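Local coordinates for protein putative Transcriptional Regulator (Rhodococcus sp., PDB 2IA2) that probably regulates transcription as an IclR-family protein, joining a DNA-binding helix-turn-helix domain to a C-terminal domain of the kind that senses small effector molecules, at residues D196-L201 against D240-L245; H105-S110 against I246-V251; P98-L103 against S111-L116; V129-T134 against S230-R235; G151-A156 against S211-I216. One frame throughout, in Å; residues are numbered along the deposited sequence.

Interaction 1 of 5, residues D196-L201 against D240-L245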
# COMPACT_ATOMS: atom_id res chain seq x y z
N ASP A 196 -13.48 -24.01 11.49
CA ASP A 196 -13.62 -24.40 10.07
C ASP A 196 -13.01 -23.42 9.06
O ASP A 196 -12.73 -23.78 7.91
CB ASP A 196 -15.11 -24.54 9.75
CG ASP A 196 -15.79 -25.53 10.66
OD1 ASP A 196 -15.06 -26.23 11.43
OD2 ASP A 196 -17.04 -25.64 10.60
N GLY A 197 -12.85 -22.16 9.46
CA GLY A 197 -12.41 -21.15 8.50
C GLY A 197 -13.52 -20.67 7.55
O GLY A 197 -13.27 -19.90 6.65
N ILE A 198 -14.75 -21.16 7.71
CA ILE A 198 -15.87 -20.71 6.89
C ILE A 198 -17.14 -20.75 7.71
O ILE A 198 -17.16 -21.38 8.75
CB ILE A 198 -16.11 -21.53 5.60
CG1 ILE A 198 -16.37 -22.97 5.94
CG2 ILE A 198 -14.97 -21.33 4.59
CD1 ILE A 198 -17.25 -23.68 4.93
N CYS A 199 -18.19 -20.06 7.25
CA CYS A 199 -19.47 -20.09 7.89
C CYS A 199 -20.48 -20.29 6.81
O CYS A 199 -20.40 -19.63 5.77
CB CYS A 199 -19.74 -18.75 8.61
SG CYS A 199 -21.40 -18.65 9.29
N VAL A 200 -21.37 -21.23 6.99
CA VAL A 200 -22.53 -21.37 6.15
C VAL A 200 -23.76 -21.02 6.94
O VAL A 200 -23.99 -21.56 7.99
CB VAL A 200 -22.68 -22.74 5.56
CG1 VAL A 200 -23.85 -22.81 4.69
CG2 VAL A 200 -21.47 -23.14 4.82
N LEU A 201 -24.52 -20.08 6.41
CA LEU A 201 -25.74 -19.65 7.04
C LEU A 201 -26.90 -20.08 6.22
O LEU A 201 -27.01 -19.70 5.10
CB LEU A 201 -25.74 -18.15 7.23
CG LEU A 201 -26.69 -17.70 8.30
CD1 LEU A 201 -26.04 -16.72 9.16
CD2 LEU A 201 -27.93 -17.18 7.69
N ASP A 240 -23.93 -29.43 -2.43
CA ASP A 240 -23.38 -28.72 -3.64
C ASP A 240 -22.58 -27.47 -3.29
O ASP A 240 -21.65 -27.12 -3.98
CB ASP A 240 -24.48 -28.30 -4.62
CG ASP A 240 -25.38 -29.46 -5.06
OD1 ASP A 240 -24.91 -30.63 -5.02
OD2 ASP A 240 -26.57 -29.19 -5.45
N LEU A 241 -22.95 -26.75 -2.23
CA LEU A 241 -22.21 -25.52 -1.85
C LEU A 241 -20.74 -25.87 -1.54
O LEU A 241 -19.81 -25.15 -1.98
CB LEU A 241 -22.84 -24.91 -0.62
CG LEU A 241 -24.34 -24.56 -0.59
CD1 LEU A 241 -24.66 -24.08 0.79
CD2 LEU A 241 -24.64 -23.46 -1.51
N HIS A 242 -20.53 -26.98 -0.82
CA HIS A 242 -19.18 -27.44 -0.47
C HIS A 242 -18.41 -27.90 -1.66
O HIS A 242 -17.21 -27.78 -1.68
CB HIS A 242 -19.19 -28.55 0.60
CG HIS A 242 -19.68 -28.08 1.93
ND1 HIS A 242 -18.84 -27.51 2.86
CD2 HIS A 242 -20.92 -28.05 2.46
CE1 HIS A 242 -19.55 -27.15 3.92
NE2 HIS A 242 -20.81 -27.48 3.71
N SER A 243 -19.06 -28.44 -2.68
CA SER A 243 -18.26 -28.95 -3.81
C SER A 243 -18.03 -27.91 -4.86
O SER A 243 -16.99 -27.91 -5.52
CB SER A 243 -18.90 -30.19 -4.45
OG SER A 243 -20.30 -29.99 -4.54
N ASP A 244 -18.98 -27.00 -4.98
CA ASP A 244 -19.03 -26.07 -6.10
C ASP A 244 -18.70 -24.59 -5.86
O ASP A 244 -18.37 -23.92 -6.81
CB ASP A 244 -20.39 -26.17 -6.81
CG ASP A 244 -20.67 -27.60 -7.36
OD1 ASP A 244 -19.70 -28.41 -7.62
OD2 ASP A 244 -21.87 -27.90 -7.50
N LEU A 245 -18.84 -24.08 -4.62
CA LEU A 245 -18.78 -22.64 -4.34
C LEU A 245 -17.78 -22.35 -3.24
O LEU A 245 -17.05 -21.37 -3.34
CB LEU A 245 -20.14 -22.07 -3.89
CG LEU A 245 -21.35 -22.25 -4.84
CD1 LEU A 245 -22.62 -21.59 -4.28
CD2 LEU A 245 -21.00 -21.72 -6.17
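V200 and L241 meet through one methyl each: V200 CG1 comes to 4.2 Å from L241 CD1, the two branched chains meeting at a slant. The valine sends this branch anti to its backbone N (chi1 -179°), beside its carbonyl carbon, while L241 reaches from the helix toward the strand. Two residues earlier, just ahead of the strand, I198 makes the second touch, its CD1 lying 4.3 Å from H242 CE1. The methyl approaches the imidazole obliquely, and no hydrogen bond crosses between the segments, which makes this a light, apolar contact.

A second shell positions these groups. I198 and V200 also pack on I246 of helix 246-264, and L241 rests on M212 of the neighbouring strand as well as on Y236. The alternation of the strand turns C199 and L201 to the other side, where they meet helix 149-156. Just ahead of the strand, G197 ends helix 183-196 with positive phi (77°), a conformation in which a side chain would press on the carbonyl of D196. That same carbonyl accepts a bond from R250 NH2, tying the turn to the long C-terminal helix. Within segment 240-245 the helical bond from L245 N to L241 O, 3.0 Å long, fixes the turn that carries L241.

The arrangement exemplifies a short helix lying against the edge strand of an antiparallel sheet, here strand 199-202 of the six-stranded sheet in the GAF-like C-terminal domain of the IclR family.

Interaction 2 of 5, residues H105-S110 against I246-V251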
# COMPACT_ATOMS: atom_id res chain seq x y z
N HIS A 105 -18.01 -14.02 -11.57
CA HIS A 105 -18.06 -14.43 -12.96
C HIS A 105 -17.81 -15.91 -13.07
O HIS A 105 -18.34 -16.55 -13.97
CB HIS A 105 -17.06 -13.66 -13.84
CG HIS A 105 -17.07 -14.12 -15.26
ND1 HIS A 105 -18.14 -13.90 -16.11
CD2 HIS A 105 -16.18 -14.86 -15.96
CE1 HIS A 105 -17.90 -14.47 -17.28
NE2 HIS A 105 -16.71 -15.06 -17.22
N LYS A 106 -17.01 -16.47 -12.17
CA LYS A 106 -16.75 -17.90 -12.17
C LYS A 106 -17.97 -18.75 -11.72
O LYS A 106 -18.30 -19.73 -12.36
CB LYS A 106 -15.52 -18.22 -11.29
CG LYS A 106 -15.14 -19.66 -11.34
CD LYS A 106 -14.17 -19.93 -10.27
CE LYS A 106 -13.54 -21.27 -10.52
NZ LYS A 106 -12.72 -21.64 -9.33
N VAL A 107 -18.61 -18.38 -10.62
CA VAL A 107 -19.70 -19.18 -10.04
C VAL A 107 -21.11 -18.64 -10.33
O VAL A 107 -22.11 -19.31 -9.99
CB VAL A 107 -19.50 -19.36 -8.48
CG1 VAL A 107 -18.09 -19.94 -8.17
CG2 VAL A 107 -19.78 -18.05 -7.67
N HIS A 108 -21.19 -17.47 -10.95
CA HIS A 108 -22.44 -16.83 -11.35
C HIS A 108 -23.37 -16.60 -10.19
O HIS A 108 -24.58 -16.94 -10.25
CB HIS A 108 -23.17 -17.65 -12.45
CG HIS A 108 -22.32 -17.89 -13.64
ND1 HIS A 108 -21.86 -16.86 -14.44
CD2 HIS A 108 -21.75 -19.02 -14.12
CE1 HIS A 108 -21.08 -17.35 -15.38
NE2 HIS A 108 -20.99 -18.66 -15.21
N GLU A 109 -22.80 -16.05 -9.12
CA GLU A 109 -23.54 -15.75 -7.89
C GLU A 109 -22.98 -14.44 -7.33
O GLU A 109 -21.80 -14.12 -7.50
CB GLU A 109 -23.41 -16.87 -6.83
CG GLU A 109 -23.91 -18.30 -7.19
CD GLU A 109 -25.40 -18.36 -7.57
OE1 GLU A 109 -26.20 -17.45 -7.21
OE2 GLU A 109 -25.77 -19.33 -8.26
N SER A 110 -23.83 -13.73 -6.61
CA SER A 110 -23.44 -12.53 -5.85
C SER A 110 -22.30 -12.80 -4.82
O SER A 110 -22.36 -13.81 -4.08
CB SER A 110 -24.71 -11.99 -5.14
OG SER A 110 -24.43 -11.19 -3.98
N ILE A 246 -17.78 -23.15 -2.17
CA ILE A 246 -16.95 -22.82 -1.03
C ILE A 246 -15.44 -22.92 -1.40
O ILE A 246 -14.69 -22.09 -0.99
CB ILE A 246 -17.32 -23.67 0.22
CG1 ILE A 246 -18.68 -23.21 0.76
CG2 ILE A 246 -16.16 -23.61 1.33
CD1 ILE A 246 -19.32 -24.16 1.78
N PRO A 247 -15.00 -23.92 -2.21
CA PRO A 247 -13.58 -23.95 -2.63
C PRO A 247 -13.10 -22.66 -3.29
O PRO A 247 -12.02 -22.19 -3.00
CB PRO A 247 -13.54 -25.12 -3.64
CG PRO A 247 -14.64 -26.05 -3.13
CD PRO A 247 -15.74 -25.09 -2.75
N SER A 248 -13.91 -22.11 -4.18
CA SER A 248 -13.57 -20.85 -4.84
C SER A 248 -13.58 -19.70 -3.87
O SER A 248 -12.71 -18.86 -3.93
CB SER A 248 -14.54 -20.59 -6.01
OG SER A 248 -14.38 -21.61 -6.95
N LEU A 249 -14.59 -19.65 -3.00
CA LEU A 249 -14.66 -18.62 -1.95
C LEU A 249 -13.36 -18.59 -1.10
O LEU A 249 -12.80 -17.52 -0.84
CB LEU A 249 -15.91 -18.86 -1.09
CG LEU A 249 -16.03 -17.92 0.12
CD1 LEU A 249 -16.18 -16.50 -0.33
CD2 LEU A 249 -17.18 -18.31 0.99
N ARG A 250 -12.83 -19.76 -0.73
CA ARG A 250 -11.58 -19.84 0.04
C ARG A 250 -10.40 -19.24 -0.70
O ARG A 250 -9.57 -18.51 -0.12
CB ARG A 250 -11.26 -21.29 0.46
CG ARG A 250 -12.01 -21.74 1.70
CD ARG A 250 -11.55 -23.18 2.05
NE ARG A 250 -12.42 -23.88 2.99
CZ ARG A 250 -12.29 -23.78 4.32
NH1 ARG A 250 -11.34 -22.99 4.86
NH2 ARG A 250 -13.13 -24.43 5.12
N VAL A 251 -10.32 -19.55 -1.99
CA VAL A 251 -9.23 -19.05 -2.82
C VAL A 251 -9.34 -17.53 -3.00
O VAL A 251 -8.34 -16.84 -2.97
CB VAL A 251 -9.14 -19.81 -4.17
CG1 VAL A 251 -8.08 -19.19 -5.06
CG2 VAL A 251 -8.74 -21.32 -3.92
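K106 and V107 both turn toward S248, the lysine to its hydroxyl and the valine to its CB. The contact brings the last turn of helix 92-107 beside the first turns of helix 246-264, two helices that pack on the same face of the antiparallel sheet in the GAF-like domain. K106 does the reaching: with CG anti to the backbone N (chi1 -176°) and every later torsion extended, its chain stretches across the gap and presents the ammonium group end-on to the serine. K106 NZ donates to S248 OG over 2.9 Å, and K106 CE follows at 3.7 Å from the same oxygen. S248 OG stands beside its own backbone N, anti to the carbonyl carbon, facing the incoming lysine.

V107 comes from the more buried side, where it also packs on L245, whereas K106 runs along the exposed flank; one small serine thus receives an apolar and a polar neighbour at once. L103, a turn back in the first helix, covers S248 too. The nearest CA atoms of the two segments are those of V107 and S248, 8.2 Å apart. The apolar half of the contact is a single methyl approach, V107 CG1 to S248 CB at 4.2 Å.

Interaction 3 of 5, residues P98-L103 against S111-L116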
# COMPACT_ATOMS: atom_id res chain seq x y z
N PRO A 98 -11.60 -6.42 -7.92
CA PRO A 98 -11.31 -7.30 -9.05
C PRO A 98 -11.43 -8.79 -8.67
O PRO A 98 -11.75 -9.62 -9.51
CB PRO A 98 -9.87 -6.95 -9.46
CG PRO A 98 -9.38 -5.92 -8.52
CD PRO A 98 -10.46 -5.53 -7.56
N HIS A 99 -11.22 -9.11 -7.41
CA HIS A 99 -11.31 -10.47 -6.96
C HIS A 99 -12.75 -10.91 -6.83
O HIS A 99 -13.06 -11.99 -7.18
CB HIS A 99 -10.55 -10.66 -5.65
CG HIS A 99 -9.09 -10.40 -5.76
ND1 HIS A 99 -8.24 -11.18 -6.49
CD2 HIS A 99 -8.33 -9.41 -5.26
CE1 HIS A 99 -7.02 -10.70 -6.43
NE2 HIS A 99 -7.05 -9.63 -5.68
N LEU A 100 -13.61 -10.03 -6.37
CA LEU A 100 -15.07 -10.30 -6.40
C LEU A 100 -15.57 -10.48 -7.79
O LEU A 100 -16.42 -11.34 -8.04
CB LEU A 100 -15.86 -9.17 -5.73
CG LEU A 100 -15.56 -9.00 -4.24
CD1 LEU A 100 -16.54 -7.95 -3.65
CD2 LEU A 100 -15.56 -10.33 -3.45
N GLU A 101 -15.05 -9.66 -8.72
CA GLU A 101 -15.53 -9.73 -10.10
C GLU A 101 -15.18 -11.08 -10.68
O GLU A 101 -16.04 -11.70 -11.30
CB GLU A 101 -14.96 -8.65 -11.01
CG GLU A 101 -15.45 -7.25 -10.72
CD GLU A 101 -16.92 -6.99 -11.13
OE1 GLU A 101 -17.55 -7.74 -11.96
OE2 GLU A 101 -17.46 -6.00 -10.58
N LYS A 102 -13.95 -11.56 -10.46
CA LYS A 102 -13.54 -12.90 -10.93
C LYS A 102 -14.37 -14.00 -10.29
O LYS A 102 -14.81 -14.90 -10.98
CB LYS A 102 -12.03 -13.16 -10.74
CG LYS A 102 -11.15 -12.16 -11.54
CD LYS A 102 -9.60 -12.22 -11.31
CE LYS A 102 -8.88 -10.81 -11.57
NZ LYS A 102 -8.26 -10.08 -10.30
N LEU A 103 -14.59 -13.92 -8.98
CA LEU A 103 -15.34 -14.94 -8.27
C LEU A 103 -16.78 -15.00 -8.83
O LEU A 103 -17.24 -16.03 -9.26
CB LEU A 103 -15.37 -14.65 -6.75
CG LEU A 103 -16.19 -15.64 -5.90
CD1 LEU A 103 -15.72 -17.14 -6.15
CD2 LEU A 103 -16.22 -15.31 -4.40
N SER A 111 -21.28 -11.93 -4.80
CA SER A 111 -20.16 -11.98 -3.82
C SER A 111 -19.99 -10.57 -3.25
O SER A 111 -20.22 -9.61 -3.97
CB SER A 111 -18.86 -12.49 -4.44
OG SER A 111 -18.41 -11.63 -5.48
N SER A 112 -19.66 -10.46 -1.95
CA SER A 112 -19.53 -9.21 -1.26
C SER A 112 -18.37 -9.26 -0.31
O SER A 112 -17.90 -10.37 0.11
CB SER A 112 -20.76 -8.95 -0.39
OG SER A 112 -21.96 -9.02 -1.16
N VAL A 113 -17.96 -8.06 0.14
CA VAL A 113 -17.01 -7.99 1.26
C VAL A 113 -17.64 -7.08 2.29
O VAL A 113 -18.21 -6.06 1.94
CB VAL A 113 -15.59 -7.50 0.78
CG1 VAL A 113 -14.72 -7.06 1.97
CG2 VAL A 113 -14.87 -8.59 0.01
N SER A 114 -17.50 -7.42 3.57
CA SER A 114 -17.99 -6.51 4.63
C SER A 114 -16.99 -6.39 5.75
O SER A 114 -16.03 -7.17 5.85
CB SER A 114 -19.33 -7.00 5.22
OG SER A 114 -19.12 -8.28 5.81
N ILE A 115 -17.21 -5.38 6.60
CA ILE A 115 -16.40 -5.21 7.78
C ILE A 115 -17.35 -5.08 8.96
O ILE A 115 -18.54 -4.89 8.75
CB ILE A 115 -15.50 -3.95 7.65
CG1 ILE A 115 -16.38 -2.69 7.50
CG2 ILE A 115 -14.49 -4.15 6.49
CD1 ILE A 115 -15.65 -1.41 7.62
N LEU A 116 -16.82 -5.18 10.17
CA LEU A 116 -17.65 -5.14 11.37
C LEU A 116 -17.74 -3.72 11.93
O LEU A 116 -16.74 -3.01 12.00
CB LEU A 116 -17.10 -6.09 12.44
CG LEU A 116 -18.01 -6.36 13.64
CD1 LEU A 116 -19.26 -7.11 13.21
CD2 LEU A 116 -17.26 -7.12 14.72
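L100 lays its isobutyl group over the start of strand 111-116. L100 CD2 meets V113 CG2 at 3.9 Å, the two chains slanting past each other. The other methyl bears on the strand's backbone, L100 CD1 lying 4.0 Å from S112 C. CG stands anti to the leucine's own carbonyl carbon (chi1 -64°), which carries both methyls out over the strand. Nearby, L103 adds a second apolar touch, L103 CD2 to S111 CB at 3.9 Å.

The helix and the strand run roughly antiparallel, at 151°, with their axes 8.3 Å apart. This is a helix doubling back into the next strand, one helical layer over the antiparallel sheet of the GAF-like domain. L100 also covers A125, V127 and V227, so it spans three adjacent strands. An alanine in place of L100 would probably open a gap over V113 and the S112 backbone and leave these neighbouring valines less well covered.

S111 is the polar member. Its OG sits between the backbone N and the carbonyl carbon and lies 3.6 Å from L100 CB, within an otherwise apolar setting. Its stronger partner is S104 OG in the same helix; a weak approach of S111 OG to L100 O, at 3.3 Å, competes for the proton. The chemistry therefore implies a seam held chiefly by hydrophobic contact, in which a buried hydroxyl finds its main hydrogen-bond partner, S104 OG, on the helix itself.

Interaction 4 of 5, residues V129-T134 against S230-R235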
# COMPACT_ATOMS: atom_id res chain seq x y z
N VAL A 129 -25.45 -10.30 -9.55
CA VAL A 129 -25.73 -11.03 -10.78
C VAL A 129 -27.01 -10.47 -11.43
O VAL A 129 -27.82 -9.82 -10.76
CB VAL A 129 -25.82 -12.57 -10.51
CG1 VAL A 129 -24.43 -13.10 -10.18
CG2 VAL A 129 -26.83 -12.88 -9.42
N SER A 130 -27.17 -10.64 -12.73
CA SER A 130 -28.36 -10.16 -13.37
C SER A 130 -29.37 -11.28 -13.33
O SER A 130 -29.41 -12.11 -14.23
CB SER A 130 -28.09 -9.80 -14.83
OG SER A 130 -27.02 -8.88 -14.89
N ARG A 131 -30.19 -11.35 -12.28
CA ARG A 131 -31.28 -12.31 -12.29
C ARG A 131 -32.50 -11.57 -11.80
O ARG A 131 -32.37 -10.45 -11.32
CB ARG A 131 -30.91 -13.55 -11.47
CG ARG A 131 -29.92 -14.50 -12.22
CD ARG A 131 -29.98 -15.94 -11.77
NE ARG A 131 -29.57 -16.05 -10.38
CZ ARG A 131 -28.33 -16.27 -9.94
NH1 ARG A 131 -27.32 -16.42 -10.78
NH2 ARG A 131 -28.12 -16.34 -8.63
N ILE A 132 -33.67 -12.17 -11.94
CA ILE A 132 -34.92 -11.56 -11.50
C ILE A 132 -35.01 -11.56 -9.99
O ILE A 132 -35.35 -10.54 -9.39
CB ILE A 132 -36.14 -12.29 -12.10
CG1 ILE A 132 -36.15 -12.04 -13.62
CG2 ILE A 132 -37.43 -11.87 -11.39
CD1 ILE A 132 -37.06 -13.00 -14.42
N MSE A 133 -34.73 -12.72 -9.37
CA MSE A 133 -34.75 -12.81 -7.94
C MSE A 133 -33.30 -12.84 -7.48
O MSE A 133 -32.58 -13.80 -7.76
CB MSE A 133 -35.48 -14.07 -7.51
CG MSE A 133 -35.67 -14.22 -6.00
SE MSE A 133 -36.64 -15.88 -5.57
CE MSE A 133 -35.07 -17.14 -5.85
N THR A 134 -32.89 -11.81 -6.75
CA THR A 134 -31.48 -11.55 -6.43
C THR A 134 -31.44 -11.17 -4.97
O THR A 134 -32.42 -10.62 -4.41
CB THR A 134 -30.92 -10.32 -7.16
OG1 THR A 134 -31.66 -9.18 -6.73
CG2 THR A 134 -31.03 -10.41 -8.67
N SER A 230 -23.59 -15.23 -1.78
CA SER A 230 -24.95 -15.35 -1.27
C SER A 230 -25.83 -15.92 -2.39
O SER A 230 -25.68 -15.54 -3.56
CB SER A 230 -25.48 -13.96 -0.83
OG SER A 230 -26.67 -14.09 -0.04
N THR A 231 -26.75 -16.81 -2.02
CA THR A 231 -27.55 -17.52 -3.04
C THR A 231 -28.91 -18.01 -2.54
O THR A 231 -29.04 -18.35 -1.35
CB THR A 231 -26.72 -18.70 -3.66
OG1 THR A 231 -27.35 -19.12 -4.87
CG2 THR A 231 -26.57 -19.87 -2.70
N PRO A 232 -29.93 -18.03 -3.42
CA PRO A 232 -31.18 -18.69 -3.00
C PRO A 232 -30.94 -20.13 -2.62
O PRO A 232 -30.15 -20.82 -3.24
CB PRO A 232 -32.09 -18.60 -4.27
CG PRO A 232 -31.59 -17.33 -4.92
CD PRO A 232 -30.07 -17.44 -4.77
N ALA A 233 -31.60 -20.57 -1.57
CA ALA A 233 -31.51 -21.97 -1.18
C ALA A 233 -31.87 -22.90 -2.37
O ALA A 233 -31.28 -24.01 -2.50
CB ALA A 233 -32.41 -22.23 0.03
N ALA A 234 -32.78 -22.48 -3.25
CA ALA A 234 -33.25 -23.37 -4.35
C ALA A 234 -32.19 -23.67 -5.42
O ALA A 234 -32.30 -24.67 -6.14
CB ALA A 234 -34.51 -22.78 -5.00
N ARG A 235 -31.14 -22.86 -5.54
CA ARG A 235 -30.14 -23.09 -6.59
C ARG A 235 -29.12 -24.20 -6.28
O ARG A 235 -28.53 -24.80 -7.21
CB ARG A 235 -29.37 -21.81 -6.87
CG ARG A 235 -30.19 -20.64 -7.31
CD ARG A 235 -29.22 -19.43 -7.69
NE ARG A 235 -28.48 -19.72 -8.92
CZ ARG A 235 -29.07 -19.79 -10.10
NH1 ARG A 235 -30.41 -19.58 -10.21
NH2 ARG A 235 -28.35 -20.07 -11.18
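R131 and M133 sit on an irregular, largely extended loop facing P232, the last residue of strand 223-232, and R235, in a helical-type turn that a bond from R235 N to P232 O (3.2 Å) helps to close. The two arginines carry the contact. Their guanidinium groups lie flat on one another, centres 3.6 Å apart and planes only 9° from parallel. R131 NH2 rides over R235 NE at 3.4 Å, and since both are donors, no hydrogen bond joins them. Each chain arrives from its own segment and bends at chi3, to -63° in R131 and 70° in R235, which turns the flat ends face to face. V129 CG2 lies over the opposite face of the R131 group, toward its rim and 3.6 Å above its plane.

This is the arginine-arginine stack familiar from protein surfaces, in which a nearby acid probably offsets the charge of the pair. Here E109, just past the end of helix 92-107 in the GAF-like domain, spans the two: OE1 forms a salt bridge with R131 NH2, and OE2 one with R235 NE. H108 O takes R131 NH1, fixing the rotation of the guanidinium further.

Beside the stack runs an apolar touch. The selenomethionine M133 and the ring of P232 lie alongside with their chains running opposite ways, M133 CE meeting P232 CG at 3.6 Å and P232 CB at 3.7 Å. P232 CD also comes up to the rim of the R131 guanidinium, 4.5 Å from R131 NH2.

Interaction 5 of 5, residues G151-A156 against S211-I216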
# COMPACT_ATOMS: atom_id res chain seq x y z
N GLY A 151 -21.02 -11.87 9.31
CA GLY A 151 -21.06 -11.45 10.70
C GLY A 151 -20.47 -12.47 11.64
O GLY A 151 -19.71 -12.09 12.54
N ARG A 152 -20.80 -13.75 11.45
CA ARG A 152 -20.23 -14.81 12.29
C ARG A 152 -18.77 -15.01 12.10
O ARG A 152 -18.06 -15.32 13.04
CB ARG A 152 -20.99 -16.13 12.12
CG ARG A 152 -22.39 -15.92 12.63
CD ARG A 152 -23.19 -17.21 12.68
NE ARG A 152 -24.57 -16.91 13.08
CZ ARG A 152 -25.56 -17.80 13.07
NH1 ARG A 152 -25.35 -19.07 12.71
NH2 ARG A 152 -26.78 -17.42 13.44
N VAL A 153 -18.32 -14.85 10.87
CA VAL A 153 -16.90 -14.80 10.56
C VAL A 153 -16.20 -13.65 11.30
O VAL A 153 -15.09 -13.82 11.86
CB VAL A 153 -16.67 -14.70 9.01
CG1 VAL A 153 -15.23 -14.32 8.67
CG2 VAL A 153 -17.01 -16.04 8.34
N LEU A 154 -16.79 -12.45 11.25
CA LEU A 154 -16.17 -11.28 11.89
C LEU A 154 -16.16 -11.43 13.41
O LEU A 154 -15.13 -11.12 14.04
CB LEU A 154 -16.87 -9.94 11.44
CG LEU A 154 -16.56 -9.61 9.96
CD1 LEU A 154 -17.58 -8.65 9.39
CD2 LEU A 154 -15.13 -9.03 9.80
N LEU A 155 -17.28 -11.89 13.98
CA LEU A 155 -17.36 -12.15 15.41
C LEU A 155 -16.35 -13.21 15.91
O LEU A 155 -15.79 -13.06 17.01
CB LEU A 155 -18.77 -12.58 15.79
CG LEU A 155 -19.86 -11.54 15.55
CD1 LEU A 155 -21.25 -12.16 15.82
CD2 LEU A 155 -19.63 -10.31 16.41
N ALA A 156 -16.09 -14.25 15.11
CA ALA A 156 -15.10 -15.26 15.45
C ALA A 156 -13.71 -14.64 15.55
O ALA A 156 -12.82 -15.17 16.24
CB ALA A 156 -15.14 -16.40 14.45
N SER A 211 -26.04 -18.14 2.58
CA SER A 211 -24.80 -17.35 2.44
C SER A 211 -23.69 -18.17 2.96
O SER A 211 -23.91 -18.93 3.90
CB SER A 211 -24.87 -16.10 3.29
OG SER A 211 -25.89 -15.25 2.76
N MSE A 212 -22.49 -17.99 2.40
CA MSE A 212 -21.28 -18.58 2.99
C MSE A 212 -20.14 -17.57 2.97
O MSE A 212 -20.05 -16.81 2.02
CB MSE A 212 -20.88 -19.85 2.24
CG MSE A 212 -20.54 -19.66 0.77
SE MSE A 212 -21.71 -20.83 -0.42
CE MSE A 212 -23.58 -20.03 0.02
N ALA A 213 -19.33 -17.55 4.00
CA ALA A 213 -18.32 -16.50 4.15
C ALA A 213 -17.01 -17.03 4.68
O ALA A 213 -16.97 -18.07 5.35
CB ALA A 213 -18.84 -15.36 5.05
N ALA A 214 -15.94 -16.30 4.43
CA ALA A 214 -14.62 -16.69 4.86
C ALA A 214 -13.92 -15.40 5.35
O ALA A 214 -14.26 -14.29 4.90
CB ALA A 214 -13.87 -17.26 3.70
N PRO A 215 -13.00 -15.53 6.31
CA PRO A 215 -12.23 -14.37 6.76
C PRO A 215 -11.22 -13.82 5.76
O PRO A 215 -10.60 -14.56 4.96
CB PRO A 215 -11.50 -14.92 7.99
CG PRO A 215 -11.37 -16.46 7.69
CD PRO A 215 -12.70 -16.75 7.10
N ILE A 216 -11.07 -12.51 5.82
CA ILE A 216 -9.94 -11.88 5.22
C ILE A 216 -9.08 -11.34 6.38
O ILE A 216 -9.54 -10.51 7.19
CB ILE A 216 -10.39 -10.72 4.34
CG1 ILE A 216 -11.12 -11.26 3.10
CG2 ILE A 216 -9.13 -9.88 3.95
CD1 ILE A 216 -11.95 -10.16 2.47
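V153 is the side chain through which helix 151-156 meets A213 and P215 of strand 211-216, an example of alpha-on-beta layering in the GAF-like domain. The helix lies along the strand rather than across it, crossing at -31° with the axes 7.7 Å apart.

Following the strand from its start, S211 hydrogen-bonds through its side chain to S230 on the adjacent strand. M212, a selenomethionine, turns away to the other face of the sheet, where L249 of the C-terminal helix packs on it. A213 then points toward the helix, and its CB meets V153 CG2 at 3.8 Å. The same methyl, V153 CG2, lies 3.6 Å from A213 O, so the valine bears on peptide as much as on side chain. A214 again points away, leaving A214 C 3.7 Å from V153 CG1. That methyl, anti to the valine's backbone N (chi1 167°), next covers P215, with V153 CG1 at 3.8 Å from P215 CB. Beyond the proline, I216 packs on I256 of the C-terminal helix.

Because the two methyls of the valine spread along the strand from A213 to P215, replacing it by an alanine would probably open a gap above A213 and P215 and leave the helix less closely seated on the sheet. V153 also touches V193 and A226. Its nearest approach to the strand is made at the proline's ring nitrogen, V153 CG1 to P215 N at 3.5 Å.

How the interactions relate
Read from the N terminus, interaction 3 closes first, a short loop folding helix 92-107 back onto strand 110-117. The end of that helix opens interaction 2, which crosses interaction 3 and closes only when helix 246-264 arrives, so that the span 105-251 encloses the rest. Within it, interaction 4 joins the loop after strand 120-127 to the end of strand 223-232, and interaction 5 lies inside interaction 4, seating helix 149-156 on strand 209-217. Interaction 1 opens inside both but closes beyond them, crossing each as it brings helix 238-244 to edge strand 199-202. Together they join helices on both faces to one sheet, with interaction 2 linking two of those helices to each other.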